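Local coordinates for protein MAU2 chromatid cohesion factor homolog (Saccharomyces cerevisiae, PDB 4XDN) that is involved in sister chromatid cohesion, forming with Scc2 the complex required for the association of cohesin with chromosomes, at residues A[448-453]-A[493-498]; A[452-457]-A[499-504]; A[224-229]-A[260-265]; A[415-420]-A[439-444]. One frame throughout, in Å; residues are numbered along the deposited sequence.

In the fold
Following the chain from its N terminus, contact 3 comes first, joining helix 212-228 to helix 250-266 about 30 residues later. Contact 4 follows after a long interval and closes a shorter loop, from helix 415-426 to the turn behind helix 432-440. The next helix, 446-466, starts both remaining contacts: contact 1 takes its first turns to the loop before helix 499-513, and contact 2 takes the following turns to that helix itself, so the two loops cross rather than nest, sharing Ser452 and Leu453. Contacts 1 and 2 have centres about 7 Å apart. Contact 1 also touches contact 4 through Lys449 and contact 3 through Asp494, linking regions far apart in sequence.

Contact 1 (A[448-453]-A[493-498]); sequences VKMISL and TDLQFN
Met450 and Leu495 have the closest backbones, with CA atoms 9.9 Å apart, so side chains alone span the gap between helix 446-466 and the loop 493-498. Met450 does most of the reaching. Its CG lies anti to the carbonyl carbon (chi1 -76°) and the chain stays extended at chi2, which carries the sulfur out to the loop. There SD lies 4.2 Å from CD1 of Leu495, an apolar touch, and 4.4 Å from OG1 of Thr493, a looser approach with no bond. That hydroxyl is engaged with the carbonyl of Leu490 at the end of the preceding helix. The loop keeps its own shape by local bonds: 495-497 is a short 3-10 turn, and Gln496 NE2 gives a nearly straight bond (169°) of 2.9 Å to Thr493 O, which lies in the amide plane of Gln496. Asp494 OD1 adds a salt bridge to Arg229 NH1. Helix 472-490 backs the contact, with Leu490 touching both Met450 and Leu495, while Trp501 of helix 499-513 packs against the same two side chains, completing a buried apolar cluster between three successive helices.

Contact 2 (A[452-457]-A[499-504]); sequences SLLNCY and PIWECT
Leu454 of helix 446-466 meets Trp501 and Thr504 of helix 499-513 in a helix-to-helix contact of a predominantly helical solenoid, consistent with the TPR-like superhelix of the SCC4/mau-2 family. The backbones stay well apart, with the CA atoms of Leu454 and Thr504, the nearest pair, separated by 8.8 Å. One methyl does the bridging. Leu454 CD1 approaches the six-membered part of the indole obliquely, 3.8 Å from Trp501 CZ3 and 4.1 Å from Trp501 CE3. The same methyl comes 4.5 Å from Thr504 CG2, one turn further along the helix, so it sits between an aromatic ring and a methyl. In Thr504, CG2 stands opposite the backbone N while OG1 (chi1 -61°) folds back along the helix and donates to Ile500 O at 2.7 Å. That carbonyl also takes the Thr504 N-H, and the two donors reach it from opposite faces of its plane. The hydroxyl has another partner, an aromatic side chain of the other protein in the assembly, whose apolar side chains also pack on Leu454, Trp501 and Thr504; this chain is probably Scc2, and the contact thus contributes to the surface that holds it. At the start of helix 499-513, Asn498 is the N-cap, its OD1 bonded to the N of Trp501. Val486 of helix 472-490 touches Leu454, Leu564 of helix 562-575 touches Thr504, and further along the two helices Tyr457 OH is hydrogen-bonded to Ser512 OG.

Contact 3 (A[224-229]-A[260-265]); sequences YLLNER and EMVIQL
Leu226 pushes its two methyls against Val262 and Ile263, neighbours on the facing helix. CD1 is the main contact atom, lying 3.9 Å from Val262 CG1 and equally 3.9 Å from Ile263 CG1, which places it against both residues at once. CD2 adds a second touch, 4.0 Å from the same Ile263 CG1. The leucine and isoleucine side chains run across each other at about a right angle, whereas Val262 is met more aslant. Val262 presents the branch that stands opposite its backbone N (CG1, chi1 175°), and Ile263 offers its one methylene, CG1, rather than its terminal methyl. All these partners are apolar, and the evidence for close packing is the backbone itself: the CA atoms of Leu226 and Ile263 are only 7.4 Å apart. In the fold this ties the last turns of helix 212-228 to helix 250-266 across an intervening stretch that includes helix 234-241, part of the helical solenoid to be expected of a TPR-like protein. Just past the contact, Arg229 leaves the helical conformation with a positive phi of 55° and forms a Schellman motif, with two bonds back into the last turn, the one from Arg229 N to Leu226 O weak. Its guanidinium reaches on to Glu447 in a salt bridge through NH2. Ile263 is also packed on Leu240 of helix 234-241, and Val262 on Leu327 of helix 317-331. A chain of another protein covers Leu226 with an apolar side chain and takes a hydrogen bond with Asn227 ND2.

Contact 4 (A[415-420]-A[439-444]); sequences YVRLLQ and AQSGGT. With SO4 (sulfate ion), chain C.
Arg417 carries most of this contact, laying its guanidinium beside Thr444 and Ser441. Its NH2 comes 3.5 Å from Thr444 CG2, and its NH1 lies 3.7 Å from Ser441 OG, too far for a bond; both approaches are oblique to the guanidinium plane. The serine hydroxyl is instead engaged by the carbonyl of Leu438, and Thr444 OG1 donates to Ser441 O at 3.2 Å from above the carbonyl plane. The turn after helix 432-440 thus has bonds of its own. On the other flank a sulfate ion, probably from the crystallisation liquor, sits at the first turn of helix 415-426, an N-terminal anion site. Arg417 grips its O4 twice, from backbone N at 3.0 Å (162°) and from NE, also 3.0 Å but more bent (132°), while NE and NH2 make weak bonds to O3. Val416 N bonds to O1 and Gly414 N binds the ion too. With CG in the crowded position between backbone N and carbonyl carbon (chi1 51°), the arginine chain bends round alongside the ion, whose O4 lies at the guanidinium edge near its plane, 3.1 Å from CG. The helix start and the guanidinium would both probably stabilise the negative charge. Beneath, Leu418 packs on Leu438 and Thr444 on Lys449 of helix 446-466.

Contact 1 (A[448-453]-A[493-498])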
# COMPACT_ATOMS: atom_id res chain seq x y z
N VAL A 448 -2.67 -8.12 -9.43
CA VAL A 448 -2.62 -7.73 -10.83
C VAL A 448 -2.28 -8.94 -11.69
O VAL A 448 -2.87 -9.14 -12.75
CB VAL A 448 -1.60 -6.60 -11.07
CG1 VAL A 448 -1.39 -6.34 -12.57
CG2 VAL A 448 -2.04 -5.33 -10.36
N LYS A 449 -1.31 -9.73 -11.24
CA LYS A 449 -0.93 -10.95 -11.93
C LYS A 449 -2.13 -11.86 -12.12
O LYS A 449 -2.30 -12.47 -13.18
CB LYS A 449 0.16 -11.70 -11.15
CG LYS A 449 1.54 -11.08 -11.23
CD LYS A 449 2.57 -11.97 -10.55
CE LYS A 449 3.98 -11.45 -10.78
NZ LYS A 449 5.00 -12.40 -10.26
N MET A 450 -2.97 -11.94 -11.10
CA MET A 450 -4.10 -12.85 -11.12
C MET A 450 -5.24 -12.34 -11.99
O MET A 450 -5.90 -13.12 -12.68
CB MET A 450 -4.60 -13.10 -9.70
CG MET A 450 -3.70 -14.06 -8.91
SD MET A 450 -4.48 -14.72 -7.43
CE MET A 450 -5.86 -15.60 -8.17
N ILE A 451 -5.47 -11.03 -11.97
CA ILE A 451 -6.43 -10.42 -12.89
C ILE A 451 -6.00 -10.72 -14.32
O ILE A 451 -6.82 -11.06 -15.17
CB ILE A 451 -6.55 -8.89 -12.68
CG1 ILE A 451 -7.21 -8.60 -11.33
CG2 ILE A 451 -7.35 -8.24 -13.81
CD1 ILE A 451 -7.19 -7.14 -10.93
N SER A 452 -4.70 -10.60 -14.57
CA SER A 452 -4.14 -10.86 -15.89
C SER A 452 -4.33 -12.33 -16.28
O SER A 452 -4.65 -12.63 -17.42
CB SER A 452 -2.65 -10.49 -15.92
OG SER A 452 -2.45 -9.13 -15.57
N LEU A 453 -4.13 -13.23 -15.32
CA LEU A 453 -4.23 -14.66 -15.59
C LEU A 453 -5.68 -15.08 -15.82
O LEU A 453 -5.96 -15.95 -16.64
CB LEU A 453 -3.63 -15.48 -14.45
CG LEU A 453 -2.10 -15.53 -14.37
CD1 LEU A 453 -1.66 -16.18 -13.06
CD2 LEU A 453 -1.52 -16.27 -15.56
N THR A 493 -2.58 -15.93 -1.14
CA THR A 493 -3.09 -14.58 -0.93
C THR A 493 -4.39 -14.62 -0.14
O THR A 493 -5.00 -15.68 0.01
CB THR A 493 -3.33 -13.84 -2.26
OG1 THR A 493 -4.30 -14.55 -3.04
CG2 THR A 493 -2.04 -13.70 -3.05
N ASP A 494 -4.83 -13.46 0.35
CA ASP A 494 -6.08 -13.38 1.10
C ASP A 494 -7.29 -13.36 0.17
O ASP A 494 -8.43 -13.40 0.63
CB ASP A 494 -6.09 -12.15 2.01
CG ASP A 494 -6.18 -10.85 1.23
OD1 ASP A 494 -7.31 -10.42 0.88
OD2 ASP A 494 -5.12 -10.24 0.96
N LEU A 495 -7.04 -13.30 -1.13
CA LEU A 495 -8.11 -13.26 -2.12
C LEU A 495 -8.93 -14.55 -2.11
O LEU A 495 -10.08 -14.56 -2.55
CB LEU A 495 -7.54 -13.03 -3.52
CG LEU A 495 -6.90 -11.66 -3.76
CD1 LEU A 495 -6.22 -11.63 -5.12
CD2 LEU A 495 -7.94 -10.55 -3.66
N GLN A 496 -8.33 -15.63 -1.62
CA GLN A 496 -9.04 -16.91 -1.52
C GLN A 496 -10.20 -16.80 -0.54
O GLN A 496 -11.09 -17.66 -0.53
CB GLN A 496 -8.08 -18.02 -1.08
CG GLN A 496 -7.54 -17.84 0.33
CD GLN A 496 -6.48 -18.87 0.68
OE1 GLN A 496 -6.78 -20.03 0.94
NE2 GLN A 496 -5.22 -18.44 0.70
N PHE A 497 -10.19 -15.75 0.28
CA PHE A 497 -11.26 -15.50 1.24
C PHE A 497 -12.15 -14.35 0.78
O PHE A 497 -13.01 -13.89 1.53
CB PHE A 497 -10.68 -15.21 2.62
CG PHE A 497 -9.72 -16.25 3.10
CD1 PHE A 497 -10.14 -17.55 3.33
CD2 PHE A 497 -8.39 -15.93 3.34
CE1 PHE A 497 -9.26 -18.51 3.78
CE2 PHE A 497 -7.50 -16.89 3.79
CZ PHE A 497 -7.94 -18.18 4.01
N ASN A 498 -11.93 -13.89 -0.45
CA ASN A 498 -12.75 -12.84 -1.04
C ASN A 498 -13.84 -13.48 -1.91
O ASN A 498 -13.54 -14.14 -2.90
CB ASN A 498 -11.88 -11.89 -1.87
CG ASN A 498 -12.67 -10.73 -2.46
OD1 ASN A 498 -13.66 -10.93 -3.15
ND2 ASN A 498 -12.22 -9.51 -2.19

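Contact 2 (A[452-457]-A[499-504])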
# COMPACT_ATOMS: atom_id res chain seq x y z
N SER A 452 -4.70 -10.60 -14.57
CA SER A 452 -4.14 -10.86 -15.89
C SER A 452 -4.33 -12.33 -16.28
O SER A 452 -4.65 -12.63 -17.42
CB SER A 452 -2.65 -10.49 -15.92
OG SER A 452 -2.45 -9.13 -15.57
N LEU A 453 -4.13 -13.23 -15.32
CA LEU A 453 -4.23 -14.66 -15.59
C LEU A 453 -5.68 -15.08 -15.82
O LEU A 453 -5.96 -15.95 -16.64
CB LEU A 453 -3.63 -15.48 -14.45
CG LEU A 453 -2.10 -15.53 -14.37
CD1 LEU A 453 -1.66 -16.18 -13.06
CD2 LEU A 453 -1.52 -16.27 -15.56
N LEU A 454 -6.60 -14.46 -15.09
CA LEU A 454 -8.02 -14.80 -15.20
C LEU A 454 -8.60 -14.31 -16.52
O LEU A 454 -9.36 -15.04 -17.18
CB LEU A 454 -8.80 -14.21 -14.02
CG LEU A 454 -8.59 -14.89 -12.66
CD1 LEU A 454 -9.28 -14.11 -11.57
CD2 LEU A 454 -9.09 -16.33 -12.68
N ASN A 455 -8.27 -13.08 -16.91
CA ASN A 455 -8.66 -12.57 -18.21
C ASN A 455 -8.05 -13.43 -19.31
O ASN A 455 -8.69 -13.73 -20.31
CB ASN A 455 -8.25 -11.11 -18.39
CG ASN A 455 -9.13 -10.15 -17.62
OD1 ASN A 455 -10.34 -10.36 -17.50
ND2 ASN A 455 -8.53 -9.08 -17.11
N CYS A 456 -6.79 -13.82 -19.11
CA CYS A 456 -6.08 -14.65 -20.07
C CYS A 456 -6.75 -16.01 -20.20
O CYS A 456 -6.85 -16.55 -21.30
CB CYS A 456 -4.62 -14.81 -19.66
SG CYS A 456 -3.61 -15.71 -20.86
N TYR A 457 -7.20 -16.56 -19.08
CA TYR A 457 -7.90 -17.84 -19.08
C TYR A 457 -9.23 -17.72 -19.81
O TYR A 457 -9.60 -18.60 -20.59
CB TYR A 457 -8.12 -18.33 -17.64
CG TYR A 457 -8.88 -19.64 -17.56
CD1 TYR A 457 -10.27 -19.66 -17.51
CD2 TYR A 457 -8.20 -20.85 -17.54
CE1 TYR A 457 -10.96 -20.85 -17.44
CE2 TYR A 457 -8.89 -22.05 -17.47
CZ TYR A 457 -10.27 -22.04 -17.42
OH TYR A 457 -10.95 -23.24 -17.35
N PRO A 499 -15.12 -13.29 -1.53
CA PRO A 499 -16.20 -13.99 -2.24
C PRO A 499 -16.32 -13.62 -3.72
O PRO A 499 -16.62 -14.49 -4.53
CB PRO A 499 -17.46 -13.57 -1.47
CG PRO A 499 -17.09 -12.31 -0.78
CD PRO A 499 -15.64 -12.42 -0.46
N ILE A 500 -16.08 -12.35 -4.06
CA ILE A 500 -16.08 -11.94 -5.46
C ILE A 500 -15.05 -12.75 -6.24
O ILE A 500 -15.33 -13.23 -7.34
CB ILE A 500 -15.78 -10.42 -5.61
CG1 ILE A 500 -16.99 -9.61 -5.16
CG2 ILE A 500 -15.41 -10.07 -7.06
CD1 ILE A 500 -16.81 -8.10 -5.22
N TRP A 501 -13.87 -12.91 -5.67
CA TRP A 501 -12.80 -13.65 -6.32
C TRP A 501 -13.09 -15.14 -6.36
O TRP A 501 -12.92 -15.78 -7.40
CB TRP A 501 -11.46 -13.39 -5.62
CG TRP A 501 -10.81 -12.13 -6.06
CD1 TRP A 501 -11.14 -10.86 -5.69
CD2 TRP A 501 -9.71 -12.00 -6.97
NE1 TRP A 501 -10.31 -9.95 -6.31
CE2 TRP A 501 -9.42 -10.63 -7.10
CE3 TRP A 501 -8.93 -12.92 -7.68
CZ2 TRP A 501 -8.40 -10.15 -7.91
CZ3 TRP A 501 -7.91 -12.45 -8.49
CH2 TRP A 501 -7.66 -11.08 -8.60
N GLU A 502 -13.53 -15.69 -5.24
CA GLU A 502 -13.84 -17.12 -5.16
C GLU A 502 -14.97 -17.50 -6.11
O GLU A 502 -14.96 -18.58 -6.70
CB GLU A 502 -14.22 -17.50 -3.72
CG GLU A 502 -13.03 -17.76 -2.82
CD GLU A 502 -12.27 -19.02 -3.19
OE1 GLU A 502 -12.92 -20.02 -3.58
OE2 GLU A 502 -11.03 -19.01 -3.10
N CYS A 503 -15.94 -16.60 -6.24
CA CYS A 503 -17.08 -16.85 -7.12
C CYS A 503 -16.65 -16.78 -8.58
O CYS A 503 -17.11 -17.56 -9.41
CB CYS A 503 -18.20 -15.85 -6.84
SG CYS A 503 -19.74 -16.22 -7.74
N THR A 504 -15.77 -15.83 -8.89
CA THR A 504 -15.26 -15.68 -10.25
C THR A 504 -14.56 -16.97 -10.69
O THR A 504 -14.74 -17.42 -11.82
CB THR A 504 -14.29 -14.49 -10.36
OG1 THR A 504 -14.98 -13.28 -10.02
CG2 THR A 504 -13.74 -14.36 -11.77

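Contact 3 (A[224-229]-A[260-265])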
# COMPACT_ATOMS: atom_id res chain seq x y z
N TYR A 224 1.71 -5.12 7.54
CA TYR A 224 2.65 -5.86 6.71
C TYR A 224 1.93 -6.93 5.89
O TYR A 224 2.17 -7.08 4.70
CB TYR A 224 3.74 -6.51 7.56
CG TYR A 224 4.37 -7.72 6.90
CD1 TYR A 224 5.35 -7.57 5.93
CD2 TYR A 224 3.98 -9.00 7.25
CE1 TYR A 224 5.92 -8.67 5.32
CE2 TYR A 224 4.54 -10.11 6.65
CZ TYR A 224 5.51 -9.94 5.68
OH TYR A 224 6.08 -11.04 5.09
N LEU A 225 1.04 -7.68 6.55
CA LEU A 225 0.31 -8.76 5.89
C LEU A 225 -0.60 -8.21 4.80
O LEU A 225 -0.69 -8.79 3.72
CB LEU A 225 -0.50 -9.55 6.91
CG LEU A 225 0.30 -10.35 7.95
CD1 LEU A 225 -0.62 -10.88 9.03
CD2 LEU A 225 1.06 -11.49 7.30
N LEU A 226 -1.26 -7.09 5.07
CA LEU A 226 -2.13 -6.46 4.09
C LEU A 226 -1.34 -5.94 2.90
O LEU A 226 -1.80 -6.03 1.76
CB LEU A 226 -2.92 -5.32 4.74
CG LEU A 226 -4.08 -5.73 5.64
CD1 LEU A 226 -4.59 -4.53 6.42
CD2 LEU A 226 -5.21 -6.36 4.84
N ASN A 227 -0.16 -5.39 3.16
CA ASN A 227 0.72 -4.90 2.09
C ASN A 227 1.11 -6.02 1.14
O ASN A 227 1.31 -5.79 -0.05
CB ASN A 227 1.98 -4.26 2.68
CG ASN A 227 1.68 -3.02 3.50
OD1 ASN A 227 0.60 -2.44 3.39
ND2 ASN A 227 2.63 -2.62 4.34
N GLU A 228 1.24 -7.23 1.68
CA GLU A 228 1.62 -8.41 0.90
C GLU A 228 0.40 -9.23 0.49
O GLU A 228 0.52 -10.23 -0.22
CB GLU A 228 2.59 -9.28 1.70
CG GLU A 228 3.92 -8.61 2.05
CD GLU A 228 4.79 -8.35 0.83
OE1 GLU A 228 4.53 -8.96 -0.23
OE2 GLU A 228 5.73 -7.54 0.93
N ARG A 229 -0.77 -8.80 0.95
CA ARG A 229 -2.02 -9.53 0.74
C ARG A 229 -1.93 -10.96 1.24
O ARG A 229 -2.55 -11.87 0.68
CB ARG A 229 -2.42 -9.51 -0.75
CG ARG A 229 -2.72 -8.13 -1.31
CD ARG A 229 -3.86 -7.45 -0.57
NE ARG A 229 -4.91 -6.98 -1.48
CZ ARG A 229 -6.10 -7.55 -1.63
NH1 ARG A 229 -6.45 -8.62 -0.94
NH2 ARG A 229 -6.96 -7.03 -2.49
N GLU A 260 -8.67 -1.77 9.73
CA GLU A 260 -9.92 -2.52 9.70
C GLU A 260 -10.71 -2.17 8.45
O GLU A 260 -11.44 -3.00 7.91
CB GLU A 260 -10.74 -2.24 10.96
CG GLU A 260 -10.19 -2.93 12.21
CD GLU A 260 -11.01 -2.63 13.46
OE1 GLU A 260 -11.58 -1.53 13.55
OE2 GLU A 260 -11.08 -3.51 14.35
N MET A 261 -10.57 -0.93 7.98
CA MET A 261 -11.19 -0.50 6.74
C MET A 261 -10.56 -1.19 5.54
O MET A 261 -11.26 -1.65 4.64
CB MET A 261 -11.09 1.02 6.58
CG MET A 261 -12.30 1.78 7.10
SD MET A 261 -13.79 1.50 6.12
CE MET A 261 -13.32 2.24 4.56
N VAL A 262 -9.23 -1.26 5.53
CA VAL A 262 -8.51 -1.90 4.44
C VAL A 262 -8.83 -3.40 4.39
O VAL A 262 -8.92 -3.97 3.31
CB VAL A 262 -6.98 -1.71 4.59
CG1 VAL A 262 -6.22 -2.49 3.51
CG2 VAL A 262 -6.62 -0.24 4.51
N ILE A 263 -9.00 -4.01 5.55
CA ILE A 263 -9.33 -5.43 5.61
C ILE A 263 -10.67 -5.67 4.93
O ILE A 263 -10.81 -6.60 4.13
CB ILE A 263 -9.38 -5.95 7.07
CG1 ILE A 263 -7.97 -6.02 7.65
CG2 ILE A 263 -10.02 -7.34 7.14
CD1 ILE A 263 -7.92 -6.23 9.16
N GLN A 264 -11.66 -4.83 5.23
CA GLN A 264 -12.98 -4.94 4.61
C GLN A 264 -12.89 -4.71 3.11
O GLN A 264 -13.58 -5.36 2.32
CB GLN A 264 -13.97 -3.95 5.23
CG GLN A 264 -14.32 -4.26 6.68
CD GLN A 264 -14.90 -5.65 6.85
OE1 GLN A 264 -14.36 -6.47 7.60
NE2 GLN A 264 -15.99 -5.93 6.15
N LEU A 265 -12.03 -3.78 2.71
CA LEU A 265 -11.84 -3.45 1.31
C LEU A 265 -11.25 -4.64 0.56
O LEU A 265 -11.69 -4.98 -0.54
CB LEU A 265 -10.93 -2.22 1.18
CG LEU A 265 -10.91 -1.48 -0.16
CD1 LEU A 265 -12.28 -0.95 -0.52
CD2 LEU A 265 -9.90 -0.35 -0.12

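Contact 4 (A[415-420]-A[439-444])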
# COMPACT_ATOMS: atom_id res chain seq x y z
N TYR A 415 -0.28 -1.21 -13.25
CA TYR A 415 -1.60 -0.62 -13.45
C TYR A 415 -1.78 -0.06 -14.86
O TYR A 415 -2.84 -0.23 -15.47
CB TYR A 415 -1.86 0.48 -12.42
CG TYR A 415 -2.43 -0.00 -11.10
CD1 TYR A 415 -2.40 -1.34 -10.74
CD2 TYR A 415 -3.03 0.89 -10.21
CE1 TYR A 415 -2.93 -1.78 -9.54
CE2 TYR A 415 -3.56 0.46 -9.01
CZ TYR A 415 -3.51 -0.88 -8.68
OH TYR A 415 -4.04 -1.31 -7.49
N VAL A 416 -0.76 0.62 -15.37
CA VAL A 416 -0.85 1.25 -16.69
C VAL A 416 -1.00 0.21 -17.79
O VAL A 416 -1.87 0.33 -18.65
CB VAL A 416 0.39 2.12 -16.98
CG1 VAL A 416 0.42 2.58 -18.44
CG2 VAL A 416 0.42 3.31 -16.05
N ARG A 417 -0.14 -0.81 -17.77
CA ARG A 417 -0.17 -1.83 -18.81
C ARG A 417 -1.31 -2.82 -18.60
O ARG A 417 -1.66 -3.57 -19.52
CB ARG A 417 1.18 -2.56 -18.89
CG ARG A 417 1.72 -3.10 -17.58
CD ARG A 417 3.24 -3.07 -17.55
NE ARG A 417 3.77 -3.04 -16.19
CZ ARG A 417 4.78 -3.78 -15.74
NH1 ARG A 417 5.42 -4.63 -16.53
NH2 ARG A 417 5.17 -3.65 -14.48
N LEU A 418 -1.91 -2.82 -17.41
CA LEU A 418 -3.12 -3.59 -17.18
C LEU A 418 -4.27 -2.94 -17.94
O LEU A 418 -5.01 -3.61 -18.67
CB LEU A 418 -3.45 -3.68 -15.69
CG LEU A 418 -4.81 -4.31 -15.35
CD1 LEU A 418 -4.95 -5.70 -15.97
CD2 LEU A 418 -5.03 -4.38 -13.85
N LEU A 419 -4.41 -1.63 -17.77
CA LEU A 419 -5.44 -0.87 -18.48
C LEU A 419 -5.22 -0.95 -19.98
O LEU A 419 -6.18 -0.93 -20.76
CB LEU A 419 -5.43 0.59 -18.03
CG LEU A 419 -6.09 0.88 -16.68
CD1 LEU A 419 -5.83 2.32 -16.27
CD2 LEU A 419 -7.59 0.61 -16.74
N GLN A 420 -3.96 -1.04 -20.39
CA GLN A 420 -3.63 -1.17 -21.81
C GLN A 420 -3.99 -2.56 -22.32
O GLN A 420 -4.47 -2.71 -23.44
CB GLN A 420 -2.14 -0.88 -22.03
CG GLN A 420 -1.67 -1.10 -23.46
CD GLN A 420 -2.48 -0.33 -24.48
OE1 GLN A 420 -2.98 0.76 -24.19
NE2 GLN A 420 -2.62 -0.88 -25.68
N ALA A 439 1.63 -10.82 -16.18
CA ALA A 439 1.57 -11.84 -15.13
C ALA A 439 2.96 -12.41 -14.83
O ALA A 439 3.13 -13.11 -13.83
CB ALA A 439 0.62 -12.95 -15.53
N GLN A 440 3.93 -12.12 -15.69
CA GLN A 440 5.27 -12.69 -15.56
C GLN A 440 6.27 -11.71 -14.95
O GLN A 440 7.31 -12.13 -14.44
CB GLN A 440 5.77 -13.18 -16.93
CG GLN A 440 6.76 -12.24 -17.62
CD GLN A 440 7.05 -12.64 -19.05
OE1 GLN A 440 6.30 -13.40 -19.66
NE2 GLN A 440 8.15 -12.13 -19.59
N SER A 441 5.97 -10.42 -15.01
CA SER A 441 6.87 -9.40 -14.49
C SER A 441 6.97 -9.48 -12.97
O SER A 441 5.98 -9.72 -12.28
CB SER A 441 6.41 -8.00 -14.92
OG SER A 441 5.03 -7.83 -14.69
N GLY A 442 8.18 -9.28 -12.45
CA GLY A 442 8.46 -9.50 -11.04
C GLY A 442 8.02 -8.38 -10.11
O GLY A 442 7.86 -8.60 -8.91
N GLY A 443 7.84 -7.18 -10.66
CA GLY A 443 7.52 -6.02 -9.85
C GLY A 443 6.04 -5.87 -9.53
O GLY A 443 5.67 -5.07 -8.67
N THR A 444 5.20 -6.64 -10.21
CA THR A 444 3.76 -6.49 -10.09
C THR A 444 3.19 -7.32 -8.95
O THR A 444 3.63 -8.43 -8.69
CB THR A 444 3.05 -6.89 -11.39
OG1 THR A 444 3.19 -8.30 -11.60
CG2 THR A 444 3.64 -6.12 -12.56
S SO4 C . 3.06 0.34 -15.06
O1 SO4 C . 2.24 1.31 -14.32
O2 SO4 C . 3.96 1.05 -15.96
O3 SO4 C . 3.83 -0.46 -14.11
O4 SO4 C . 2.19 -0.53 -15.84